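Local coordinates for putative peptidase M23 (Pseudomonas aeruginosa PAO1, PDB 2HSI), which probably acts as a zinc-dependent metalloendopeptidase of the M23 family, at residues G57-V62 with R142-G147; L148-M153 with P196-V201; L154-D159 with I275-F280; Q220-M225 with W262-N267; I232-G237 with G244-V249. All coordinates share one frame; numbering follows the deposited sequence. Where two conformers were deposited one is given.

Contact 1 (G57-V62 with R142-G147); sequences GKPVLV and RRFSPG
A CH-pi contact between Pro59 and Phe144 joins strand 58-64 of the N-terminal six-stranded sheet to the loop that follows helix 127-141. Pro59 CB stands 3.5 Å from the centroid of the Phe144 ring, only 9° off the ring normal, so the proline lies squarely over one face. Its CG reaches Phe144 CG at 3.6 Å, nearer the root of the ring. The two side chains slide past each other in opposite directions. Phe144 CG is anti to its own N (chi1 -167°), which puts one face of the ring against the proline and its far edge at the Val60 carbonyl. Val60 O lies near the ring plane, 3.4 Å from Phe144 CZ.

At the other end Lys58 CE comes obliquely to Arg142 NE, 4.4 Å away. Lys58 NZ and Arg142 NH2 are 4.6 Å apart, but Asp268 bridges the two residues: its OD2 forms salt bridges with Lys58 NZ and Arg142 NE. Gln220 touches the Phe144 side chain and bonds the backbone of Val62 and Pro146. No hydrogen bond runs directly between the two segments. The hold is therefore apolar at the ring, while the shared carboxylate probably draws the two cations together at one edge.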
# COMPACT_ATOMS: atom_id res chain seq x y z
N GLY A 57 -2.45 -0.52 16.94
CA GLY A 57 -1.50 -1.59 17.26
C GLY A 57 -0.55 -2.01 16.14
O GLY A 57 0.31 -2.86 16.33
N LYS A 58 -0.70 -1.40 14.97
CA LYS A 58 0.09 -1.73 13.78
C LYS A 58 1.16 -0.66 13.55
O LYS A 58 0.83 0.52 13.60
CB LYS A 58 -0.81 -1.79 12.54
CG LYS A 58 -2.07 -2.69 12.67
CD LYS A 58 -1.81 -4.09 12.14
CE LYS A 58 -3.01 -5.03 12.35
NZ LYS A 58 -4.18 -4.72 11.48
N PRO A 59 2.42 -1.07 13.27
CA PRO A 59 3.48 -0.09 13.00
C PRO A 59 3.23 0.73 11.74
O PRO A 59 2.73 0.20 10.74
CB PRO A 59 4.74 -0.97 12.88
CG PRO A 59 4.24 -2.31 12.51
CD PRO A 59 2.92 -2.45 13.20
N VAL A 60 3.58 2.01 11.80
CA VAL A 60 3.24 3.00 10.79
C VAL A 60 4.51 3.62 10.17
O VAL A 60 5.51 3.79 10.87
CB VAL A 60 2.35 4.11 11.43
CG1 VAL A 60 2.23 5.34 10.57
CG2 VAL A 60 0.99 3.56 11.76
N LEU A 61 4.44 3.92 8.87
CA LEU A 61 5.51 4.62 8.12
C LEU A 61 5.85 5.99 8.70
O LEU A 61 4.98 6.86 8.86
CB LEU A 61 5.09 4.77 6.65
CG LEU A 61 5.91 5.65 5.69
CD1 LEU A 61 7.32 5.14 5.58
CD2 LEU A 61 5.26 5.71 4.31
N VAL A 62 7.12 6.16 9.02
CA VAL A 62 7.63 7.40 9.62
C VAL A 62 8.76 7.95 8.74
O VAL A 62 9.73 7.25 8.44
CB VAL A 62 8.12 7.16 11.08
CG1 VAL A 62 8.81 8.40 11.64
CG2 VAL A 62 6.96 6.74 12.00
N ARG A 142 1.33 -7.28 6.57
CA ARG A 142 1.78 -6.96 7.92
C ARG A 142 3.29 -6.89 8.06
O ARG A 142 3.79 -6.58 9.14
CB ARG A 142 1.20 -7.95 8.93
CG ARG A 142 -0.28 -7.72 9.17
CD ARG A 142 -0.95 -8.89 9.85
NE ARG A 142 -2.39 -8.65 9.91
CZ ARG A 142 -3.28 -9.47 10.46
NH1 ARG A 142 -2.89 -10.62 10.99
NH2 ARG A 142 -4.56 -9.14 10.46
N ARG A 143 4.02 -7.17 6.98
CA ARG A 143 5.47 -6.98 6.99
C ARG A 143 5.85 -5.51 7.23
O ARG A 143 5.27 -4.60 6.61
CB ARG A 143 6.10 -7.49 5.69
CG ARG A 143 7.61 -7.63 5.77
CD ARG A 143 8.22 -7.38 4.42
NE ARG A 143 9.68 -7.52 4.37
CZ ARG A 143 10.32 -8.68 4.21
NH1 ARG A 143 9.64 -9.83 4.10
NH2 ARG A 143 11.64 -8.70 4.16
N PHE A 144 6.77 -5.28 8.16
CA PHE A 144 7.23 -3.92 8.46
C PHE A 144 8.76 -3.89 8.43
O PHE A 144 9.41 -4.02 9.46
CB PHE A 144 6.67 -3.43 9.81
CG PHE A 144 6.84 -1.94 10.03
CD1 PHE A 144 5.92 -1.03 9.50
CD2 PHE A 144 7.91 -1.46 10.76
CE1 PHE A 144 6.09 0.36 9.72
CE2 PHE A 144 8.09 -0.09 10.97
CZ PHE A 144 7.18 0.81 10.44
N SER A 145 9.32 -3.70 7.24
CA SER A 145 10.77 -3.65 7.08
C SER A 145 11.26 -2.23 7.39
O SER A 145 10.48 -1.29 7.30
CB SER A 145 11.13 -4.09 5.65
OG SER A 145 10.61 -3.18 4.70
N PRO A 146 12.55 -2.07 7.79
CA PRO A 146 13.03 -0.75 8.29
C PRO A 146 13.26 0.40 7.30
O PRO A 146 13.37 1.56 7.71
CB PRO A 146 14.34 -1.10 8.99
CG PRO A 146 14.82 -2.32 8.31
CD PRO A 146 13.60 -3.10 7.89
N GLY A 147 13.36 0.08 6.01
CA GLY A 147 13.77 1.07 5.02
C GLY A 147 12.75 2.13 4.65
O GLY A 147 11.53 1.91 4.73

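Contact 2 (L148-M153 with P196-V201); sequences LPSNLM and PAAGKV
Asn151 ND2 is gripped by two carbonyls. It gives one hydrogen bond to Met153 O at 2.8 Å and one to Pro196 O at 3.1 Å. Both acceptors lie close to the amide plane of Asn151, which fixes the rotation of that group. The bond to Pro196 O also lies in the carbonyl plane, on a lone pair. The bond to Met153 O meets its carbonyl from a tilt of 33°.

The other end of the amide rests on Ala197, with Asn151 OD1 3.3 Å from Ala197 CB. The methyl also sits against Ser150 OG. That hydroxyl oxygen accepts a hydrogen bond from Ala198 N at 3.1 Å, nearly straight at 165°. With chi1 77°, Ser150 OG sits between its own N and carbonyl carbon and faces the 196-201 backbone. Ser150 CB meets Ala198 CB at 3.8 Å. A water closes this end: it accepts from Ser150 N at 2.9 Å and donates to Ala198 O.

No backbone-to-backbone hydrogen bond joins the two segments directly; side chains and one water make the links. Pro196 also takes part in backbone bonding with Asp155, so the linkage continues along the connection. The arrangement fastens the loop between helix 127-141 and strand 183-185 across the entry to strand 199-207 of the M23 peptidase beta-sheet.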
# COMPACT_ATOMS: atom_id res chain seq x y z
N LEU A 148 13.25 3.28 4.22
CA LEU A 148 12.42 4.39 3.77
C LEU A 148 12.09 4.21 2.30
O LEU A 148 12.98 3.89 1.50
CB LEU A 148 13.15 5.73 3.99
CG LEU A 148 13.50 6.16 5.44
CD1 LEU A 148 14.62 7.20 5.46
CD2 LEU A 148 12.29 6.67 6.20
N PRO A 149 10.81 4.41 1.93
CA PRO A 149 10.36 4.42 0.55
C PRO A 149 11.15 5.39 -0.34
O PRO A 149 11.52 6.51 0.09
CB PRO A 149 8.91 4.88 0.66
CG PRO A 149 8.48 4.35 1.98
CD PRO A 149 9.68 4.62 2.85
N SER A 150 11.42 4.93 -1.55
CA SER A 150 12.14 5.73 -2.55
C SER A 150 11.37 6.98 -2.95
O SER A 150 11.95 8.05 -3.15
CB SER A 150 12.47 4.88 -3.79
OG SER A 150 11.33 4.70 -4.64
N ASN A 151 10.05 6.84 -3.04
CA ASN A 151 9.14 7.94 -3.35
C ASN A 151 7.78 7.68 -2.76
O ASN A 151 7.31 6.53 -2.77
CB ASN A 151 9.03 8.17 -4.87
CG ASN A 151 8.82 6.87 -5.65
OD1 ASN A 151 9.67 5.97 -5.62
ND2 ASN A 151 7.73 6.79 -6.39
N LEU A 152 7.15 8.72 -2.24
CA LEU A 152 5.82 8.57 -1.65
C LEU A 152 4.75 8.88 -2.67
O LEU A 152 3.66 8.30 -2.63
CB LEU A 152 5.65 9.44 -0.41
CG LEU A 152 6.55 9.21 0.81
CD1 LEU A 152 6.15 10.19 1.91
CD2 LEU A 152 6.50 7.77 1.31
N MET A 153 5.05 9.80 -3.59
CA MET A 153 4.21 9.98 -4.77
C MET A 153 4.58 8.88 -5.75
O MET A 153 5.73 8.78 -6.19
CB MET A 153 4.39 11.36 -5.41
CG MET A 153 3.40 11.60 -6.56
SD MET A 153 3.47 13.23 -7.34
CE MET A 153 2.00 13.17 -8.37
N PRO A 196 5.60 1.00 -8.89
CA PRO A 196 5.24 2.40 -8.61
C PRO A 196 6.30 3.16 -7.80
O PRO A 196 6.39 4.39 -7.89
CB PRO A 196 3.95 2.28 -7.78
CG PRO A 196 3.41 0.92 -8.08
CD PRO A 196 4.64 0.06 -8.26
N ALA A 197 7.07 2.41 -7.00
CA ALA A 197 8.25 2.89 -6.27
C ALA A 197 9.20 1.71 -6.18
O ALA A 197 8.79 0.57 -6.45
CB ALA A 197 7.87 3.34 -4.86
N ALA A 198 10.43 1.94 -5.74
CA ALA A 198 11.38 0.84 -5.52
C ALA A 198 10.90 -0.06 -4.38
O ALA A 198 10.11 0.37 -3.54
CB ALA A 198 12.78 1.35 -5.22
N GLY A 199 11.35 -1.30 -4.37
CA GLY A 199 10.95 -2.21 -3.30
C GLY A 199 11.43 -3.63 -3.48
O GLY A 199 12.02 -3.96 -4.51
N LYS A 200 11.17 -4.45 -2.47
CA LYS A 200 11.56 -5.85 -2.51
C LYS A 200 10.30 -6.71 -2.71
O LYS A 200 9.26 -6.46 -2.08
CB LYS A 200 12.28 -6.22 -1.20
CG LYS A 200 12.78 -7.67 -1.15
CD LYS A 200 13.42 -7.98 0.20
CE LYS A 200 14.72 -7.22 0.40
NZ LYS A 200 15.60 -7.87 1.40
N VAL A 201 10.39 -7.68 -3.62
CA VAL A 201 9.31 -8.66 -3.83
C VAL A 201 9.24 -9.57 -2.60
O VAL A 201 10.17 -10.34 -2.34
CB VAL A 201 9.51 -9.48 -5.13
CG1 VAL A 201 8.34 -10.43 -5.36
CG2 VAL A 201 9.68 -8.54 -6.33
O HOH W 1 11.08 2.03 -1.62

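Contact 3 (L154-D159 with I275-F280); sequences LDKPVD and IFIGAF
Leu154 and Phe276 meet through both backbone and side chain. Leu154 N donates a hydrogen bond to Phe276 O at 2.9 Å, with an N-H...O angle of 152°. The donor stands above the carbonyl plane, 41° out of it, so the bond does not follow a lone pair.

The apolar contacts involve Leu154 and Lys156 on one segment and Phe276 and Ile277 on the other. Leu154 and Phe276 run side by side and point the same way, and Leu154 CD1 reaches Phe276 CB at 3.7 Å. Leu154 CD1 approaches the ring obliquely. The short helix 273-277 ends here in a Schellman motif. Gly278 has positive phi, and its N makes a weak bond to Ile275 O at 3.3 Å. Ile277, in the last turn, meets the 154-159 loop through CG2 and CD1. Its CG2 touches Leu154 O at 3.4 Å, with CG2 anti to the carbonyl carbon of Ile277. Its CD1 meets Lys156 CG at 4.0 Å, where the two side chains cross at about a right angle.

Charged ends turn to other partners. Lys156 bends at chi3 (67°), and its NZ bonds Gly160 O. Asp155 OD1 forms a salt bridge with Arg242. Phe276 also packs on Leu266, and its ring meets that of Phe222.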
# COMPACT_ATOMS: atom_id res chain seq x y z
N LEU A 154 3.59 8.05 -6.08
CA LEU A 154 3.81 6.84 -6.85
C LEU A 154 3.52 7.04 -8.33
O LEU A 154 2.66 7.84 -8.70
CB LEU A 154 2.92 5.71 -6.31
CG LEU A 154 3.12 5.30 -4.85
CD1 LEU A 154 2.18 4.17 -4.47
CD2 LEU A 154 4.56 4.92 -4.59
N ASP A 155 4.26 6.31 -9.17
CA ASP A 155 3.94 6.26 -10.59
C ASP A 155 2.77 5.33 -10.79
O ASP A 155 2.60 4.37 -10.04
CB ASP A 155 5.11 5.72 -11.40
CG ASP A 155 6.32 6.62 -11.38
OD1 ASP A 155 6.19 7.83 -11.09
OD2 ASP A 155 7.42 6.10 -11.66
N LYS A 156 1.96 5.62 -11.80
CA LYS A 156 0.99 4.66 -12.30
C LYS A 156 1.76 3.41 -12.74
O LYS A 156 2.78 3.52 -13.41
CB LYS A 156 0.21 5.24 -13.49
CG LYS A 156 -0.78 6.32 -13.11
CD LYS A 156 -1.33 7.00 -14.35
CE LYS A 156 -2.19 6.05 -15.17
NZ LYS A 156 -2.71 6.71 -16.40
N PRO A 157 1.30 2.22 -12.31
CA PRO A 157 1.95 0.97 -12.68
C PRO A 157 1.74 0.55 -14.14
O PRO A 157 2.50 -0.26 -14.66
CB PRO A 157 1.35 -0.05 -11.72
CG PRO A 157 0.09 0.53 -11.27
CD PRO A 157 0.14 2.01 -11.43
N VAL A 158 0.71 1.10 -14.79
CA VAL A 158 0.50 0.90 -16.23
C VAL A 158 0.13 2.22 -16.91
O VAL A 158 -0.52 3.08 -16.29
CB VAL A 158 -0.61 -0.15 -16.52
CG1 VAL A 158 -0.12 -1.57 -16.24
CG2 VAL A 158 -1.85 0.13 -15.73
N ASP A 159 0.54 2.38 -18.16
CA ASP A 159 0.19 3.56 -18.95
C ASP A 159 -1.18 3.38 -19.60
O ASP A 159 -1.29 2.99 -20.76
CB ASP A 159 1.27 3.85 -20.01
CG ASP A 159 2.66 4.06 -19.41
OD1 ASP A 159 2.76 4.70 -18.33
OD2 ASP A 159 3.64 3.61 -20.02
N ILE A 275 -4.87 8.39 -4.44
CA ILE A 275 -4.25 9.42 -3.59
C ILE A 275 -2.77 9.60 -3.94
O ILE A 275 -2.28 10.73 -4.11
CB ILE A 275 -4.42 9.06 -2.08
CG1 ILE A 275 -5.91 9.09 -1.69
CG2 ILE A 275 -3.58 9.98 -1.15
CD1 ILE A 275 -6.20 8.51 -0.32
N PHE A 276 -2.07 8.48 -4.11
CA PHE A 276 -0.64 8.45 -4.35
C PHE A 276 -0.21 8.86 -5.76
O PHE A 276 0.93 9.25 -5.98
CB PHE A 276 -0.09 7.05 -4.03
CG PHE A 276 -0.31 6.65 -2.60
CD1 PHE A 276 0.65 6.94 -1.63
CD2 PHE A 276 -1.49 6.02 -2.21
CE1 PHE A 276 0.45 6.59 -0.31
CE2 PHE A 276 -1.69 5.68 -0.89
CZ PHE A 276 -0.72 5.96 0.06
N ILE A 277 -1.13 8.77 -6.72
CA ILE A 277 -0.83 9.17 -8.10
C ILE A 277 -1.37 10.58 -8.40
O ILE A 277 -1.17 11.10 -9.50
CB ILE A 277 -1.31 8.11 -9.15
CG1 ILE A 277 -2.83 7.93 -9.12
CG2 ILE A 277 -0.58 6.75 -8.92
CD1 ILE A 277 -3.38 6.96 -10.17
N GLY A 278 -2.05 11.17 -7.42
CA GLY A 278 -2.63 12.51 -7.54
C GLY A 278 -4.03 12.57 -8.14
O GLY A 278 -4.40 13.57 -8.76
N ALA A 279 -4.82 11.51 -7.93
CA ALA A 279 -6.13 11.37 -8.57
C ALA A 279 -7.33 11.20 -7.60
O ALA A 279 -8.36 10.65 -7.99
CB ALA A 279 -6.09 10.24 -9.60
N PHE A 280 -7.17 11.66 -6.36
CA PHE A 280 -8.26 11.74 -5.38
C PHE A 280 -8.98 13.09 -5.65
O PHE A 280 -8.30 14.11 -5.64
CB PHE A 280 -7.65 11.69 -3.96
CG PHE A 280 -8.65 11.79 -2.84
CD1 PHE A 280 -9.04 13.03 -2.32
CD2 PHE A 280 -9.18 10.63 -2.26
CE1 PHE A 280 -9.95 13.11 -1.27
CE2 PHE A 280 -10.08 10.71 -1.21
CZ PHE A 280 -10.48 11.95 -0.71

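Contact 4 (Q220-M225 with W262-N267); sequences QGFISM and WNVSLN
Trp262 CG is anti to its own N (chi1 176°), and Ser224 OG is anti to its own carbonyl carbon (chi1 -72°). These torsions bring the indole N-H to the serine oxygen across two antiparallel strands. Trp262 NE1 donates to Ser224 OG at 3.1 Å and 171°, with the oxygen almost in the ring plane. His218 NE2 is a second partner of that oxygen.

Strands 222-225 and 262-266 are held by two hydrogen-bonded pairs. Ile223 N donates to Ser265 O at 3.0 Å and Ser265 N to Ile223 O at 2.8 Å. Met225 with Asn263 repeats this. Ser224 with Val264 is the non-hydrogen-bonded pair between them.

The Ser224-Val264 face also carries Phe222. Its ring edge meets Val264 CG1 at 3.7 Å from CE1, and Leu266 CD2 lies 3.6 Å from CD1. On the Ile223-Met225 face, Met225 bends at chi2 and chi3. Its CE comes within 3.4 Å of Asn263 ND2, while Asn263 OD1 bonds His261 NE2.

Two waters extend the strand ends. One links Gln220 O to Asn267 N; the other links Gly221 O to Ser265 OG. The pairing is central to the M23 peptidase sheet. His261 is a zinc ligand, so Asn263 is a second-shell residue whose bond probably helps to orient that imidazole.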
# COMPACT_ATOMS: atom_id res chain seq x y z
N GLN A 220 8.64 -0.10 5.45
CA GLN A 220 7.84 0.36 6.60
C GLN A 220 6.33 0.23 6.38
O GLN A 220 5.56 1.17 6.61
CB GLN A 220 8.23 1.79 7.04
CG GLN A 220 9.65 1.90 7.59
CD GLN A 220 9.91 3.20 8.32
OE1 GLN A 220 9.01 3.80 8.92
NE2 GLN A 220 11.16 3.63 8.32
N GLY A 221 5.94 -0.95 5.92
CA GLY A 221 4.54 -1.30 5.72
C GLY A 221 3.87 -0.74 4.48
O GLY A 221 2.70 -1.05 4.22
N PHE A 222 4.59 0.10 3.73
CA PHE A 222 4.09 0.72 2.50
C PHE A 222 4.27 -0.31 1.40
O PHE A 222 5.39 -0.58 0.98
CB PHE A 222 4.91 1.98 2.20
CG PHE A 222 4.39 2.81 1.05
CD1 PHE A 222 3.04 2.87 0.73
CD2 PHE A 222 5.28 3.63 0.33
CE1 PHE A 222 2.58 3.68 -0.30
CE2 PHE A 222 4.83 4.44 -0.70
CZ PHE A 222 3.48 4.47 -1.02
N ILE A 223 3.16 -0.90 0.96
CA ILE A 223 3.20 -2.12 0.12
C ILE A 223 2.26 -2.00 -1.09
O ILE A 223 1.09 -1.62 -0.93
CB ILE A 223 2.88 -3.38 0.99
CG1 ILE A 223 4.03 -3.68 1.98
CG2 ILE A 223 2.55 -4.64 0.12
CD1 ILE A 223 3.67 -4.59 3.13
N SER A 224 2.77 -2.33 -2.28
CA SER A 224 1.91 -2.51 -3.46
C SER A 224 1.65 -4.00 -3.70
O SER A 224 2.55 -4.83 -3.56
CB SER A 224 2.53 -1.90 -4.72
OG SER A 224 2.48 -0.49 -4.68
N MET A 225 0.42 -4.31 -4.06
CA MET A 225 0.05 -5.66 -4.47
C MET A 225 -0.56 -5.58 -5.86
O MET A 225 -1.31 -4.64 -6.16
CB MET A 225 -0.90 -6.30 -3.46
CG MET A 225 -1.41 -7.72 -3.81
SD MET A 225 -2.79 -7.72 -4.98
CE MET A 225 -3.89 -8.90 -4.20
N TRP A 262 -4.59 -3.12 -8.67
CA TRP A 262 -3.51 -2.60 -7.84
C TRP A 262 -4.02 -2.24 -6.44
O TRP A 262 -4.92 -1.41 -6.30
CB TRP A 262 -2.89 -1.38 -8.52
CG TRP A 262 -1.78 -0.64 -7.76
CD1 TRP A 262 -0.87 -1.17 -6.89
CD2 TRP A 262 -1.47 0.76 -7.85
NE1 TRP A 262 -0.02 -0.19 -6.44
CE2 TRP A 262 -0.37 1.00 -7.01
CE3 TRP A 262 -2.03 1.83 -8.56
CZ2 TRP A 262 0.19 2.27 -6.85
CZ3 TRP A 262 -1.48 3.10 -8.40
CH2 TRP A 262 -0.37 3.31 -7.55
N ASN A 263 -3.46 -2.89 -5.42
CA ASN A 263 -3.69 -2.53 -4.01
C ASN A 263 -2.53 -1.74 -3.47
O ASN A 263 -1.38 -2.05 -3.80
CB ASN A 263 -3.85 -3.78 -3.14
CG ASN A 263 -5.15 -4.51 -3.38
OD1 ASN A 263 -6.18 -3.89 -3.64
ND2 ASN A 263 -5.12 -5.83 -3.30
N VAL A 264 -2.81 -0.74 -2.64
CA VAL A 264 -1.79 -0.05 -1.85
C VAL A 264 -2.15 -0.19 -0.38
O VAL A 264 -3.28 0.08 0.02
CB VAL A 264 -1.63 1.44 -2.21
CG1 VAL A 264 -0.70 2.16 -1.21
CG2 VAL A 264 -1.07 1.60 -3.62
N SER A 265 -1.19 -0.64 0.42
CA SER A 265 -1.39 -0.81 1.84
C SER A 265 -0.40 0.05 2.63
O SER A 265 0.73 0.27 2.21
CB SER A 265 -1.24 -2.29 2.21
OG SER A 265 -1.61 -2.57 3.56
N LEU A 266 -0.88 0.54 3.77
CA LEU A 266 -0.06 1.25 4.76
C LEU A 266 -0.54 0.77 6.11
O LEU A 266 -1.75 0.73 6.35
CB LEU A 266 -0.27 2.76 4.68
CG LEU A 266 0.44 3.60 3.62
CD1 LEU A 266 -0.26 4.95 3.49
CD2 LEU A 266 1.91 3.81 3.97
N ASN A 267 0.40 0.41 6.98
CA ASN A 267 0.10 -0.13 8.32
C ASN A 267 -1.04 -1.16 8.34
O ASN A 267 -1.94 -1.07 9.18
CB ASN A 267 -0.12 0.97 9.39
CG ASN A 267 -1.11 2.05 8.96
OD1 ASN A 267 -0.73 3.07 8.39
ND2 ASN A 267 -2.40 1.81 9.20
O HOH W 2 2.90 1.53 6.45
O HOH W 3 0.70 -2.54 4.94

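Contact 5 (I232-G237 with G244-V249); sequences IDVKLG and GVLGKV
Asp233 reaches across to strand 245-248 along its whole side chain. Its CB lies 3.6 Å from Leu246 O. Its CG is 3.8 Å from Gly247 CA. At the tip, Asp233 OD2 meets Val245 CG1 at 3.6 Å and Lys248 NZ at 3.5 Å. The second is a salt bridge with a weak hydrogen bond. OD1 of the same carboxylate is farther from the ammonium. Asp233 and Lys248 cross at about a right angle. Lys248 bends at chi2 (54°) and chi4 (-86°), which folds its end back toward the acid.

The backbone makes the firmer link. Asp233 N donates to Leu246 O at 2.7 Å and 165°. Just before it, Ile232 pairs with Gly247 as a non-hydrogen-bonded antiparallel pair. Their CA atoms are only 4.2 Å apart. Gly247 has no side chain, so the strands can come this close.

Val234 supplies the apolar part. Its CG1 lies 4.1 Å from Leu246 CD2, and its CG2 also approaches Leu246 O. Both residues pack on Val240, and Val234 also touches Val201 and Val214. The site joins the middle strand of the small three-stranded sheet, 245-248, to its edge strand 231-232 and the loop leading to strand 239-240. The single short backbone bond sets the position, while the weak ion pair probably adds modest attraction where Asp233 and Lys248 are partly exposed.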
# COMPACT_ATOMS: atom_id res chain seq x y z
N ILE A 232 4.60 -13.17 -14.33
CA ILE A 232 5.40 -12.51 -13.29
C ILE A 232 6.88 -12.63 -13.68
O ILE A 232 7.39 -13.73 -13.87
CB ILE A 232 5.14 -13.12 -11.87
CG1 ILE A 232 3.70 -12.85 -11.42
CG2 ILE A 232 6.14 -12.57 -10.84
CD1 ILE A 232 3.27 -13.62 -10.19
N ASP A 233 7.56 -11.48 -13.81
CA ASP A 233 8.93 -11.39 -14.36
C ASP A 233 10.00 -11.27 -13.28
O ASP A 233 11.20 -11.26 -13.59
CB ASP A 233 9.05 -10.19 -15.31
CG ASP A 233 8.21 -10.35 -16.56
OD1 ASP A 233 7.89 -11.50 -16.89
OD2 ASP A 233 7.87 -9.34 -17.21
N VAL A 234 9.56 -11.17 -12.03
CA VAL A 234 10.45 -11.02 -10.88
C VAL A 234 10.49 -12.27 -10.01
O VAL A 234 9.64 -13.16 -10.12
CB VAL A 234 10.05 -9.79 -10.02
CG1 VAL A 234 10.37 -8.49 -10.76
CG2 VAL A 234 8.55 -9.85 -9.65
N LYS A 235 11.50 -12.34 -9.13
CA LYS A 235 11.67 -13.46 -8.21
C LYS A 235 11.44 -13.03 -6.77
O LYS A 235 11.59 -11.85 -6.44
CB LYS A 235 13.08 -14.05 -8.34
CG LYS A 235 13.43 -14.57 -9.73
CD LYS A 235 14.77 -15.29 -9.74
CE LYS A 235 15.09 -15.82 -11.13
NZ LYS A 235 15.16 -14.74 -12.15
N LEU A 236 11.07 -13.98 -5.92
CA LEU A 236 10.92 -13.71 -4.48
C LEU A 236 12.22 -13.17 -3.87
O LEU A 236 13.27 -13.77 -4.04
CB LEU A 236 10.48 -14.98 -3.74
CG LEU A 236 10.20 -14.85 -2.24
CD1 LEU A 236 9.01 -13.90 -1.98
CD2 LEU A 236 9.96 -16.23 -1.61
N GLY A 237 12.12 -12.05 -3.17
CA GLY A 237 13.29 -11.41 -2.56
C GLY A 237 14.00 -10.40 -3.44
O GLY A 237 14.91 -9.70 -2.98
N GLY A 244 10.68 -0.63 -12.55
CA GLY A 244 11.08 -2.00 -12.89
C GLY A 244 9.86 -2.81 -13.29
O GLY A 244 8.81 -2.69 -12.66
N VAL A 245 10.00 -3.62 -14.35
CA VAL A 245 8.88 -4.45 -14.83
C VAL A 245 8.63 -5.63 -13.89
O VAL A 245 9.51 -6.48 -13.69
CB VAL A 245 9.09 -4.95 -16.30
CG1 VAL A 245 7.93 -5.82 -16.75
CG2 VAL A 245 9.28 -3.77 -17.26
N LEU A 246 7.44 -5.68 -13.31
CA LEU A 246 7.06 -6.77 -12.41
C LEU A 246 6.50 -7.97 -13.16
O LEU A 246 6.71 -9.12 -12.75
CB LEU A 246 6.01 -6.27 -11.39
CG LEU A 246 6.49 -5.09 -10.53
CD1 LEU A 246 5.35 -4.60 -9.64
CD2 LEU A 246 7.72 -5.48 -9.70
N GLY A 247 5.81 -7.70 -14.26
CA GLY A 247 5.12 -8.72 -15.03
C GLY A 247 4.14 -8.10 -15.99
O GLY A 247 4.27 -6.93 -16.34
N LYS A 248 3.16 -8.89 -16.42
CA LYS A 248 2.24 -8.50 -17.48
C LYS A 248 0.78 -8.67 -17.03
O LYS A 248 0.46 -9.63 -16.32
CB LYS A 248 2.50 -9.35 -18.74
CG LYS A 248 3.51 -8.80 -19.79
CD LYS A 248 4.88 -8.42 -19.24
CE LYS A 248 5.98 -8.49 -20.29
NZ LYS A 248 6.55 -9.87 -20.39
N VAL A 249 -0.09 -7.75 -17.44
CA VAL A 249 -1.54 -7.80 -17.16
C VAL A 249 -2.18 -9.11 -17.68
O VAL A 249 -1.81 -9.61 -18.74
CB VAL A 249 -2.28 -6.54 -17.73
CG1 VAL A 249 -3.81 -6.65 -17.61
CG2 VAL A 249 -1.82 -5.28 -17.02

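The centre of contact 4 lies about 2 Å from the centre of the chain. Contacts 1, 2 and 3 each touch it, 1 and 3 from opposite sides of the chain's centre. Contact 1 does so through Gln220 N, 2.9 Å from Ser145 O. Contact 2 adds Pro149 against Phe222 and Pro196 against Trp262. Contact 3 brings Leu154 onto Trp262 and Phe276 onto Phe222 and Leu266. Contacts 2 and 3 share a probable bond, Asp155 N to Pro196 O at 3.1 Å. Contact 5, farther out, meets contact 2 at Val201 O and Gly237 N, 2.7 Å apart. The side chains of Asn263 (contact 4) and Ile277 (contact 3) lie about 7 and 13 Å from the zinc ion.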